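Local coordinates for protein telomeric DNA-binding factor trf1 (PDB 6K5S) that probably binds telomeric DNA repeats, and is seen here as its all-helical domain of the telomere repeat binding factor family, at residues L87-A92 with G96-G101; F65-A70 with N106-E111; L131-Y136 with E191-F196; G125-E130 with S213-Y218. All coordinates share one frame; numbering follows the deposited sequence.

Contact 1 of 4, residues L87-A92 with G96-G101; sequences LAIFLA and GALQIG
Ala92 O accepts two backbone N-H groups from the chain that turns back behind it. Ala97 N lies 2.8 Å from Ala92 O, but the bond is bent to 123° and weak. Leu98 N lies farther off, at 3.3 Å from Ala92 O, and is better aligned at 157°, though also weak. The Ala97 bond belongs to the Schellman motif that ends helix 76-94; the Leu98 bond adds to it. Gly96, with positive phi, is the first residue to leave the helical path, and a CB there would press on the carbonyl oxygen before it. Past the turn, the extended chain runs back along the helix and its apolar side chains pack on it. Ala92 CB sits 3.9 Å from Ala97 CB and 4.0 Å from Leu98 CG. One turn earlier, Leu98 CD1 rests against the backbone of Ile89, 3.9 Å from Ile89 CA. Helix 41-60 covers part of this side: Phe53 and Lys57 touch Ile89, and Arg54 bonds to Ala97 O. Gly101 holds the N-cap position of helix 102-113. The Ile89 and Ile100 side chains cross at about a right angle. Ile89 CG2, anti to its own backbone N, meets Ile100 CD1 at a tight 3.4 Å.

Contact 2 of 4, residues F65-A70 with N106-E111; sequences FIYSSA and NENFLE
Phe65 and Asn108 form the close-packed half of this contact, where the loop between helices 41-60 and 76-94 lies against helix 102-113 of the all-helical TRF domain. The two side chains slide past each other in opposite directions. Phe65 CD2 lies 3.5 Å from both Asn108 CB and Asn108 CG, with ring and amide planes 42° apart. Ile89, Phe90, Leu105 and Val112 also touch Phe65, so the ring is buried between helices 76-94 and 102-113. With an alanine here the ring is gone, which would probably open a gap beside Asn108 CB and between the two helices. The other half is polar and opens toward solvent. Tyr67 is partly exposed and reaches across with its hydroxyl, which donates to Asn108 OD1. The modelled separation of Tyr67 OH and Asn108 OD1, 2.4 Å, is very short and its exact value doubtful. OD1 comes in at the edge of the tyrosine ring, in its plane. Asn108 ND2 also bonds to His104 O one turn back, which fixes the rotation of the amide. A water accepts from Asn108 ND2 at 2.8 Å and donates to Glu107 OE1 at 2.7 Å.

Contact 3 of 4, residues L131-Y136 with E191-F196; sequences LKTQAY and ERLANF
Leu193 is the residue of helix 177-195 that reaches Thr133 and Tyr136, one turn apart on helix 122-141, in a buried helix-helix contact of the TRF domain. Both methyls sit between the two residues. In the closest pairs, Leu193 CD2 meets Thr133 CG2 at 4.0 Å, and Leu193 CD1 meets Tyr136 CD2 at 4.0 Å. Farther out on the ring, Tyr136 CE2 comes within 4.1 Å of Leu193 CB. The leucine and tyrosine side chains slide past each other in opposite directions, so the ring lies alongside the leucine. The contact is mainly apolar, at ordinary van der Waals distances. The next shell sets the two helix residues. Thr133 OG1 bonds back to Met129 O in its own helix and also to Arg189 NH1 in the partner helix. With OG1 held beside the backbone N (chi1 -58°), CG2 lies anti to that N and is the branch that comes nearest Leu193. Leu202 touches Tyr136 and Leu193 alike, and Phe155 touches Leu193. Helix 147-154 lines the tyrosine with Ile150, Leu151 and Leu154. Gln199 ties both sides together with the two ends of its amide: OE1 bonds to Tyr136 OH, while NE2 bonds to Leu193 O and Phe196 O.

Contact 4 of 4, residues G125-E130 with S213-Y218; sequences GTLYME and SEIACY
Leu127 points between Ile215 and Tyr218, which sit one turn apart on helix 208-222. It meets each differently. Its CG lies anti to the backbone N (chi1 -154°), which sends both methyls out toward the other helix. Leu127 CD2 stands over one face of the tyrosine ring in a CH-pi contact. It is 4.1 Å from the Tyr218 ring centroid and 29° off the ring normal, on the side near Tyr218 CG. The isoleucine crosses Leu127 at about a right angle; the spacing of their end carbons is too short to be trusted. Leu127 CD1 packs on the helix itself, 3.9 Å from Ile215 CA and 4.2 Å from Glu214 CB. An alanine in place of Leu127 would probably open a gap between the helices and leave the Tyr218 face without its methyl. Other residues continue the core: Phe109 touches Leu127, and Phe113 touches Ile215 and Tyr218. The acidic side chains have mates elsewhere, Glu130 in Arg189 and Glu214 in Lys210. Tyr218 OH bonds to Gln124 NE2. The segment axes pass 10.6 Å apart at 148°. This is the roughly antiparallel packing of two helices far apart in sequence, within the all-helical TRF domain.

In the fold
All four contacts lie in one all-helical TRF domain. Contact 1 joins the end of helix 76-94 to the linker that follows. It falls inside the chain span bridged by contact 2, whose centre is about 13 Å away; the Phe65 ring packs on Ile89 and Phe90 to join the two. Contacts 3 and 4 come later in the chain and share helix 122-141, with centres about 15 Å apart. Contact 4 spans the longer sequence and encloses contact 3. Phe109 packs on Phe90, Leu127 and Leu131, and Asn106 probably bonds to Lys132. Successive helices 76-94, 102-113 and 122-141 thus pack on one another, and helices 177-195 and 208-222 close on 122-141. Contacts 1 and 3 lie about 22 Å apart between centres.

Contact 1 of 4, residues L87-A92 with G96-G101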
loop_
_atom_site.group_PDB
_atom_site.type_symbol
_atom_site.label_atom_id
_atom_site.label_comp_id
_atom_site.label_asym_id
_atom_site.label_seq_id
_atom_site.Cartn_x
_atom_site.Cartn_y
_atom_site.Cartn_z
ATOM N N LEU A 87 12.295 0.811 11.453
ATOM C CA LEU A 87 13.550 0.334 10.874
ATOM C C LEU A 87 13.629 0.616 9.380
ATOM O O LEU A 87 14.684 1.031 8.874
ATOM C CB LEU A 87 13.724 -1.168 11.128
ATOM C CG LEU A 87 14.113 -1.416 12.585
ATOM C CD1 LEU A 87 13.630 -2.777 13.051
ATOM C CD2 LEU A 87 15.625 -1.268 12.714
ATOM N N ALA A 88 12.535 0.376 8.652
ATOM C CA ALA A 88 12.553 0.625 7.215
ATOM C C ALA A 88 12.755 2.104 6.937
ATOM O O ALA A 88 13.509 2.477 6.025
ATOM C CB ALA A 88 11.263 0.109 6.570
ATOM N N ILE A 89 12.097 2.961 7.731
ATOM C CA ILE A 89 12.261 4.413 7.601
ATOM C C ILE A 89 13.713 4.809 7.831
ATOM O O ILE A 89 14.270 5.631 7.100
ATOM C CB ILE A 89 11.327 5.149 8.582
ATOM C CG1 ILE A 89 9.871 5.058 8.119
ATOM C CG2 ILE A 89 11.708 6.648 8.708
ATOM C CD1 ILE A 89 8.883 5.481 9.229
ATOM N N PHE A 90 14.336 4.259 8.880
ATOM C CA PHE A 90 15.712 4.628 9.200
ATOM C C PHE A 90 16.660 4.212 8.083
ATOM O O PHE A 90 17.521 5.001 7.659
ATOM C CB PHE A 90 16.128 3.987 10.520
ATOM C CG PHE A 90 17.357 4.595 11.130
ATOM C CD1 PHE A 90 18.621 4.235 10.675
ATOM C CD2 PHE A 90 17.253 5.512 12.174
ATOM C CE1 PHE A 90 19.760 4.785 11.242
ATOM C CE2 PHE A 90 18.397 6.071 12.737
ATOM C CZ PHE A 90 19.645 5.698 12.273
ATOM N N LEU A 91 16.491 2.988 7.572
ATOM C CA LEU A 91 17.365 2.488 6.519
ATOM C C LEU A 91 17.150 3.250 5.220
ATOM O O LEU A 91 18.115 3.544 4.498
ATOM C CB LEU A 91 17.135 0.985 6.337
ATOM C CG LEU A 91 18.094 0.215 5.431
ATOM C CD1 LEU A 91 19.548 0.482 5.838
ATOM C CD2 LEU A 91 17.772 -1.264 5.494
ATOM N N ALA A 92 15.899 3.609 4.917
ATOM C CA ALA A 92 15.636 4.388 3.709
ATOM C C ALA A 92 16.200 5.793 3.840
ATOM O O ALA A 92 16.733 6.350 2.869
ATOM C CB ALA A 92 14.140 4.446 3.424
ATOM N N GLY A 96 19.026 7.497 1.482
ATOM C CA GLY A 96 18.570 8.660 0.747
ATOM C C GLY A 96 17.198 8.557 0.124
ATOM O O GLY A 96 16.744 9.535 -0.492
ATOM N N ALA A 97 16.514 7.416 0.277
ATOM C CA ALA A 97 15.162 7.266 -0.256
ATOM C C ALA A 97 14.153 8.122 0.503
ATOM O O ALA A 97 13.104 8.473 -0.041
ATOM C CB ALA A 97 14.765 5.790 -0.221
ATOM N N LEU A 98 14.438 8.459 1.753
ATOM C CA LEU A 98 13.628 9.384 2.522
ATOM C C LEU A 98 14.534 10.499 3.009
ATOM O O LEU A 98 15.730 10.280 3.225
ATOM C CB LEU A 98 12.961 8.706 3.724
ATOM C CG LEU A 98 11.854 7.677 3.476
ATOM C CD1 LEU A 98 11.404 7.040 4.807
ATOM C CD2 LEU A 98 10.683 8.347 2.751
ATOM N N GLN A 99 13.940 11.680 3.183
ATOM C CA GLN A 99 14.637 12.907 3.565
ATOM C C GLN A 99 14.434 13.132 5.061
ATOM O O GLN A 99 13.522 13.842 5.490
ATOM C CB GLN A 99 14.128 14.094 2.750
ATOM C CG GLN A 99 14.632 14.091 1.309
ATOM C CD GLN A 99 16.142 13.965 1.229
ATOM O OE1 GLN A 99 16.672 12.911 0.862
ATOM N NE2 GLN A 99 16.848 15.040 1.584
ATOM N N ILE A 100 15.310 12.531 5.858
ATOM C CA ILE A 100 15.265 12.661 7.308
ATOM C C ILE A 100 16.661 13.056 7.773
ATOM O O ILE A 100 17.633 12.334 7.533
ATOM C CB ILE A 100 14.773 11.365 7.980
ATOM C CG1 ILE A 100 13.384 11.030 7.425
ATOM C CG2 ILE A 100 14.737 11.516 9.495
ATOM C CD1 ILE A 100 12.751 9.759 7.959
ATOM N N GLY A 101 16.761 14.219 8.387
ATOM C CA GLY A 101 18.059 14.768 8.714
ATOM C C GLY A 101 18.738 13.997 9.827
ATOM O O GLY A 101 18.115 13.247 10.579
#

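Contact 2 of 4, residues F65-A70 with N106-E111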
loop_
_atom_site.group_PDB
_atom_site.type_symbol
_atom_site.label_atom_id
_atom_site.label_comp_id
_atom_site.label_asym_id
_atom_site.label_seq_id
_atom_site.Cartn_x
_atom_site.Cartn_y
_atom_site.Cartn_z
ATOM N N PHE A 65 9.347 9.556 12.330
ATOM C CA PHE A 65 9.085 8.170 12.688
ATOM C C PHE A 65 7.678 8.015 13.260
ATOM O O PHE A 65 6.959 8.994 13.515
ATOM C CB PHE A 65 10.130 7.652 13.696
ATOM C CG PHE A 65 11.498 7.554 13.126
ATOM C CD1 PHE A 65 11.884 6.419 12.423
ATOM C CD2 PHE A 65 12.397 8.610 13.259
ATOM C CE1 PHE A 65 13.156 6.335 11.868
ATOM C CE2 PHE A 65 13.677 8.531 12.706
ATOM C CZ PHE A 65 14.057 7.391 12.024
ATOM N N ILE A 66 7.293 6.756 13.449
ATOM C CA ILE A 66 5.958 6.389 13.919
ATOM C C ILE A 66 6.029 6.043 15.392
ATOM O O ILE A 66 6.805 5.161 15.798
ATOM C CB ILE A 66 5.398 5.203 13.129
ATOM C CG1 ILE A 66 5.432 5.508 11.643
ATOM C CG2 ILE A 66 3.951 4.860 13.597
ATOM C CD1 ILE A 66 4.965 4.356 10.823
ATOM N N TYR A 67 5.188 6.701 16.186
ATOM C CA TYR A 67 5.182 6.524 17.632
ATOM C C TYR A 67 3.870 5.829 17.981
ATOM O O TYR A 67 2.814 6.465 18.003
ATOM C CB TYR A 67 5.357 7.869 18.316
ATOM C CG TYR A 67 6.594 8.609 17.841
ATOM C CD1 TYR A 67 7.861 8.135 18.137
ATOM C CD2 TYR A 67 6.491 9.774 17.086
ATOM C CE1 TYR A 67 8.999 8.800 17.698
ATOM C CE2 TYR A 67 7.622 10.454 16.644
ATOM C CZ TYR A 67 8.875 9.966 16.958
ATOM O OH TYR A 67 10.008 10.647 16.527
ATOM N N SER A 68 3.934 4.512 18.198
ATOM C CA SER A 68 2.705 3.723 18.240
ATOM C C SER A 68 1.807 4.182 19.378
ATOM O O SER A 68 0.590 4.288 19.210
ATOM C CB SER A 68 3.017 2.220 18.344
ATOM O OG SER A 68 3.898 1.893 19.417
ATOM N N SER A 69 2.396 4.491 20.534
ATOM C CA SER A 69 1.597 4.973 21.653
ATOM C C SER A 69 0.890 6.283 21.305
ATOM O O SER A 69 -0.291 6.468 21.642
ATOM C CB SER A 69 2.483 5.135 22.889
ATOM O OG SER A 69 3.526 6.062 22.640
ATOM N N ALA A 70 1.575 7.178 20.582
ATOM C CA ALA A 70 1.005 8.491 20.282
ATOM C C ALA A 70 -0.195 8.401 19.355
ATOM O O ALA A 70 -1.047 9.296 19.370
ATOM C CB ALA A 70 2.051 9.414 19.652
ATOM N N ASN A 106 19.564 10.776 14.962
ATOM C CA ASN A 106 20.186 10.672 16.281
ATOM C C ASN A 106 19.152 10.693 17.404
ATOM O O ASN A 106 19.215 9.875 18.320
ATOM C CB ASN A 106 21.194 11.794 16.481
ATOM C CG ASN A 106 21.804 11.766 17.855
ATOM O OD1 ASN A 106 22.446 10.793 18.231
ATOM N ND2 ASN A 106 21.571 12.809 18.628
ATOM N N GLU A 107 18.203 11.637 17.354
ATOM C CA GLU A 107 17.230 11.784 18.438
ATOM C C GLU A 107 16.361 10.541 18.598
ATOM O O GLU A 107 15.950 10.209 19.713
ATOM C CB GLU A 107 16.340 13.005 18.174
ATOM C CG GLU A 107 15.215 13.211 19.172
ATOM C CD GLU A 107 14.616 14.611 19.072
ATOM O OE1 GLU A 107 13.685 14.800 18.256
ATOM O OE2 GLU A 107 15.098 15.521 19.783
ATOM N N ASN A 108 16.064 9.859 17.501
ATOM C CA ASN A 108 15.172 8.710 17.474
ATOM C C ASN A 108 15.896 7.369 17.455
ATOM O O ASN A 108 15.222 6.340 17.399
ATOM C CB ASN A 108 14.251 8.801 16.252
ATOM C CG ASN A 108 13.232 9.941 16.370
ATOM O OD1 ASN A 108 12.167 9.770 16.966
ATOM N ND2 ASN A 108 13.551 11.092 15.776
ATOM N N PHE A 109 17.239 7.358 17.495
ATOM C CA PHE A 109 17.977 6.109 17.288
ATOM C C PHE A 109 17.562 5.034 18.291
ATOM O O PHE A 109 17.283 3.896 17.915
ATOM C CB PHE A 109 19.482 6.353 17.371
ATOM C CG PHE A 109 20.304 5.100 17.185
ATOM C CD1 PHE A 109 20.670 4.679 15.919
ATOM C CD2 PHE A 109 20.669 4.331 18.273
ATOM C CE1 PHE A 109 21.414 3.508 15.750
ATOM C CE2 PHE A 109 21.419 3.185 18.110
ATOM C CZ PHE A 109 21.780 2.769 16.852
ATOM N N LEU A 110 17.534 5.371 19.580
ATOM C CA LEU A 110 17.201 4.355 20.573
ATOM C C LEU A 110 15.753 3.888 20.452
ATOM O O LEU A 110 15.460 2.718 20.711
ATOM C CB LEU A 110 17.486 4.887 21.977
ATOM C CG LEU A 110 18.980 5.098 22.273
ATOM C CD1 LEU A 110 19.179 5.741 23.640
ATOM C CD2 LEU A 110 19.773 3.801 22.153
ATOM N N GLU A 111 14.833 4.770 20.068
ATOM C CA GLU A 111 13.451 4.343 19.893
ATOM C C GLU A 111 13.311 3.399 18.701
ATOM O O GLU A 111 12.474 2.492 18.713
ATOM C CB GLU A 111 12.550 5.566 19.731
ATOM C CG GLU A 111 11.098 5.219 19.489
ATOM C CD GLU A 111 10.440 4.631 20.720
ATOM O OE1 GLU A 111 10.671 5.148 21.836
ATOM O OE2 GLU A 111 9.704 3.638 20.572
HETATM O O HOH W 1 12.120 13.285 16.694
#

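Contact 3 of 4, residues L131-Y136 with E191-F196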
loop_
_atom_site.group_PDB
_atom_site.type_symbol
_atom_site.label_atom_id
_atom_site.label_comp_id
_atom_site.label_asym_id
_atom_site.label_seq_id
_atom_site.Cartn_x
_atom_site.Cartn_y
_atom_site.Cartn_z
ATOM N N LEU A 131 26.750 6.497 14.296
ATOM C CA LEU A 131 25.731 7.414 13.794
ATOM C C LEU A 131 26.034 8.843 14.230
ATOM O O LEU A 131 25.992 9.771 13.416
ATOM C CB LEU A 131 24.335 7.000 14.281
ATOM C CG LEU A 131 23.244 7.999 13.854
ATOM C CD1 LEU A 131 23.099 8.052 12.329
ATOM C CD2 LEU A 131 21.914 7.582 14.475
ATOM N N LYS A 132 26.308 9.043 15.522
ATOM C CA LYS A 132 26.612 10.385 16.012
ATOM C C LYS A 132 27.830 10.957 15.288
ATOM O O LYS A 132 27.856 12.140 14.940
ATOM C CB LYS A 132 26.844 10.356 17.528
ATOM C CG LYS A 132 25.583 9.966 18.349
ATOM C CD LYS A 132 25.946 9.715 19.826
ATOM C CE LYS A 132 24.693 9.546 20.736
ATOM N NZ LYS A 132 23.824 10.753 20.660
ATOM N N THR A 133 28.810 10.108 14.992
ATOM C CA THR A 133 30.002 10.567 14.281
ATOM C C THR A 133 29.657 11.053 12.877
ATOM O O THR A 133 30.136 12.105 12.444
ATOM C CB THR A 133 31.049 9.450 14.216
ATOM O OG1 THR A 133 31.368 9.039 15.551
ATOM C CG2 THR A 133 32.330 9.984 13.532
ATOM N N GLN A 134 28.815 10.308 12.154
ATOM C CA GLN A 134 28.380 10.771 10.838
ATOM C C GLN A 134 27.509 12.020 10.939
ATOM O O GLN A 134 27.590 12.903 10.075
ATOM C CB GLN A 134 27.632 9.663 10.083
ATOM C CG GLN A 134 28.508 8.431 9.722
ATOM C CD GLN A 134 29.789 8.813 8.967
ATOM O OE1 GLN A 134 29.744 9.596 8.019
ATOM N NE2 GLN A 134 30.918 8.249 9.381
ATOM N N ALA A 135 26.645 12.110 11.957
ATOM C CA ALA A 135 25.877 13.346 12.116
ATOM C C ALA A 135 26.810 14.535 12.319
ATOM O O ALA A 135 26.579 15.617 11.770
ATOM C CB ALA A 135 24.893 13.234 13.279
ATOM N N TYR A 136 27.860 14.350 13.127
ATOM C CA TYR A 136 28.823 15.413 13.350
ATOM C C TYR A 136 29.505 15.809 12.045
ATOM O O TYR A 136 29.605 16.999 11.724
ATOM C CB TYR A 136 29.852 14.976 14.411
ATOM C CG TYR A 136 31.034 15.920 14.541
ATOM C CD1 TYR A 136 30.868 17.198 15.089
ATOM C CD2 TYR A 136 32.314 15.544 14.113
ATOM C CE1 TYR A 136 31.947 18.082 15.211
ATOM C CE2 TYR A 136 33.396 16.420 14.218
ATOM C CZ TYR A 136 33.202 17.691 14.790
ATOM O OH TYR A 136 34.254 18.573 14.922
ATOM N N GLU A 191 36.054 13.348 22.274
ATOM C CA GLU A 191 37.366 13.971 22.405
ATOM C C GLU A 191 38.183 13.795 21.132
ATOM O O GLU A 191 38.773 14.757 20.625
ATOM C CB GLU A 191 38.100 13.380 23.612
ATOM C CG GLU A 191 39.622 13.579 23.590
ATOM C CD GLU A 191 40.234 13.534 24.983
ATOM O OE1 GLU A 191 39.576 12.984 25.898
ATOM O OE2 GLU A 191 41.363 14.047 25.165
ATOM N N ARG A 192 38.237 12.570 20.595
ATOM C CA ARG A 192 38.960 12.362 19.344
ATOM C C ARG A 192 38.421 13.266 18.244
ATOM O O ARG A 192 39.191 13.833 17.456
ATOM C CB ARG A 192 38.884 10.896 18.917
ATOM C CG ARG A 192 39.254 10.687 17.455
ATOM C CD ARG A 192 39.755 9.288 17.172
ATOM N NE ARG A 192 41.176 9.169 17.466
ATOM C CZ ARG A 192 41.646 8.685 18.607
ATOM N NH1 ARG A 192 42.952 8.608 18.807
ATOM N NH2 ARG A 192 40.798 8.280 19.547
ATOM N N LEU A 193 37.098 13.438 18.191
ATOM C CA LEU A 193 36.520 14.258 17.138
ATOM C C LEU A 193 36.866 15.728 17.337
ATOM O O LEU A 193 37.168 16.435 16.367
ATOM C CB LEU A 193 35.000 14.051 17.090
ATOM C CG LEU A 193 34.547 12.714 16.487
ATOM C CD1 LEU A 193 33.046 12.570 16.617
ATOM C CD2 LEU A 193 34.971 12.529 15.036
ATOM N N ALA A 194 36.837 16.206 18.588
ATOM C CA ALA A 194 37.065 17.626 18.826
ATOM C C ALA A 194 38.521 17.999 18.560
ATOM O O ALA A 194 38.801 19.053 17.981
ATOM C CB ALA A 194 36.663 17.993 20.253
ATOM N N ASN A 195 39.447 17.134 18.948
ATOM C CA ASN A 195 40.883 17.374 18.824
ATOM C C ASN A 195 41.477 16.921 17.495
ATOM O O ASN A 195 42.685 17.088 17.293
ATOM C CB ASN A 195 41.628 16.666 19.956
ATOM C CG ASN A 195 41.196 17.147 21.319
ATOM O OD1 ASN A 195 40.981 16.350 22.234
ATOM N ND2 ASN A 195 41.058 18.454 21.459
ATOM N N PHE A 196 40.681 16.353 16.589
ATOM C CA PHE A 196 41.235 15.895 15.322
ATOM C C PHE A 196 41.587 17.069 14.421
ATOM O O PHE A 196 40.910 18.096 14.405
ATOM C CB PHE A 196 40.269 14.984 14.570
ATOM C CG PHE A 196 40.902 14.307 13.379
ATOM C CD1 PHE A 196 41.576 13.108 13.533
ATOM C CD2 PHE A 196 40.853 14.887 12.121
ATOM C CE1 PHE A 196 42.165 12.482 12.453
ATOM C CE2 PHE A 196 41.443 14.267 11.040
ATOM C CZ PHE A 196 42.100 13.063 11.204
#

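Contact 4 of 4, residues G125-E130 with S213-Y218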
loop_
_atom_site.group_PDB
_atom_site.type_symbol
_atom_site.label_atom_id
_atom_site.label_comp_id
_atom_site.label_asym_id
_atom_site.label_seq_id
_atom_site.Cartn_x
_atom_site.Cartn_y
_atom_site.Cartn_z
ATOM N N GLY A 125 25.024 0.090 20.897
ATOM C CA GLY A 125 25.836 1.196 21.365
ATOM C C GLY A 125 26.895 1.601 20.362
ATOM O O GLY A 125 27.100 2.792 20.106
ATOM N N THR A 126 27.600 0.616 19.795
ATOM C CA THR A 126 28.596 0.922 18.769
ATOM C C THR A 126 27.955 1.605 17.570
ATOM O O THR A 126 28.500 2.579 17.029
ATOM C CB THR A 126 29.313 -0.356 18.330
ATOM O OG1 THR A 126 30.077 -0.862 19.424
ATOM C CG2 THR A 126 30.241 -0.071 17.147
ATOM N N LEU A 127 26.798 1.109 17.138
ATOM C CA LEU A 127 26.079 1.746 16.039
ATOM C C LEU A 127 25.661 3.177 16.393
ATOM O O LEU A 127 25.745 4.073 15.551
ATOM C CB LEU A 127 24.862 0.910 15.674
ATOM C CG LEU A 127 24.311 1.007 14.264
ATOM C CD1 LEU A 127 25.434 0.840 13.218
ATOM C CD2 LEU A 127 23.217 -0.058 14.104
ATOM N N TYR A 128 25.176 3.390 17.621
ATOM C CA TYR A 128 24.841 4.729 18.103
ATOM C C TYR A 128 26.024 5.684 17.941
ATOM O O TYR A 128 25.874 6.810 17.445
ATOM C CB TYR A 128 24.450 4.631 19.573
ATOM C CG TYR A 128 23.552 5.702 20.134
ATOM C CD1 TYR A 128 22.827 6.552 19.310
ATOM C CD2 TYR A 128 23.423 5.851 21.500
ATOM C CE1 TYR A 128 22.001 7.520 19.850
ATOM C CE2 TYR A 128 22.590 6.813 22.041
ATOM C CZ TYR A 128 21.885 7.638 21.211
ATOM O OH TYR A 128 21.050 8.589 21.745
ATOM N N MET A 129 27.203 5.258 18.404
ATOM C CA MET A 129 28.385 6.110 18.366
ATOM C C MET A 129 28.763 6.484 16.942
ATOM O O MET A 129 29.162 7.633 16.682
ATOM C CB MET A 129 29.559 5.409 19.057
ATOM C CG MET A 129 30.891 6.164 19.001
ATOM S SD MET A 129 32.262 5.187 19.728
ATOM C CE MET A 129 32.361 3.797 18.634
ATOM N N GLU A 130 28.716 5.515 16.017
ATOM C CA GLU A 130 29.064 5.802 14.628
ATOM C C GLU A 130 28.020 6.694 13.968
ATOM O O GLU A 130 28.352 7.530 13.120
ATOM C CB GLU A 130 29.222 4.499 13.826
ATOM C CG GLU A 130 30.381 3.574 14.280
ATOM C CD GLU A 130 31.770 4.226 14.225
ATOM O OE1 GLU A 130 31.973 5.210 13.477
ATOM O OE2 GLU A 130 32.681 3.746 14.940
ATOM N N SER A 213 27.727 0.190 5.569
ATOM C CA SER A 213 27.896 -1.251 5.711
ATOM C C SER A 213 27.644 -1.698 7.147
ATOM O O SER A 213 27.050 -2.756 7.378
ATOM C CB SER A 213 29.296 -1.656 5.250
ATOM O OG SER A 213 29.287 -2.969 4.717
ATOM N N GLU A 214 28.054 -0.888 8.125
ATOM C CA GLU A 214 27.770 -1.227 9.513
ATOM C C GLU A 214 26.268 -1.328 9.757
ATOM O O GLU A 214 25.793 -2.282 10.382
ATOM C CB GLU A 214 28.379 -0.189 10.461
ATOM C CG GLU A 214 29.886 0.012 10.367
ATOM C CD GLU A 214 30.680 -1.102 11.010
ATOM O OE1 GLU A 214 30.111 -1.823 11.859
ATOM O OE2 GLU A 214 31.878 -1.251 10.666
ATOM N N ILE A 215 25.502 -0.335 9.294
ATOM C CA ILE A 215 24.109 -0.247 9.719
ATOM C C ILE A 215 23.264 -1.289 9.001
ATOM O O ILE A 215 22.373 -1.904 9.601
ATOM C CB ILE A 215 23.559 1.181 9.519
ATOM C CG1 ILE A 215 22.225 1.338 10.250
ATOM C CG2 ILE A 215 23.355 1.504 8.049
ATOM C CD1 ILE A 215 22.375 1.442 11.735
ATOM N N ALA A 216 23.539 -1.530 7.719
ATOM C CA ALA A 216 22.739 -2.506 6.985
ATOM C C ALA A 216 22.950 -3.901 7.551
ATOM O O ALA A 216 21.982 -4.627 7.810
ATOM C CB ALA A 216 23.080 -2.463 5.498
ATOM N N CYS A 217 24.213 -4.270 7.786
ATOM C CA CYS A 217 24.532 -5.551 8.410
ATOM C C CYS A 217 23.805 -5.727 9.737
ATOM O O CYS A 217 23.204 -6.777 9.986
ATOM C CB CYS A 217 26.038 -5.674 8.609
ATOM S SG CYS A 217 26.939 -5.931 7.065
ATOM N N TYR A 218 23.843 -4.712 10.606
ATOM C CA TYR A 218 23.076 -4.817 11.844
ATOM C C TYR A 218 21.604 -5.045 11.547
ATOM O O TYR A 218 20.974 -5.942 12.114
ATOM C CB TYR A 218 23.232 -3.570 12.721
ATOM C CG TYR A 218 22.362 -3.632 13.960
ATOM C CD1 TYR A 218 21.012 -3.311 13.909
ATOM C CD2 TYR A 218 22.890 -4.014 15.186
ATOM C CE1 TYR A 218 20.209 -3.385 15.031
ATOM C CE2 TYR A 218 22.090 -4.082 16.319
ATOM C CZ TYR A 218 20.754 -3.768 16.232
ATOM O OH TYR A 218 19.943 -3.830 17.349
#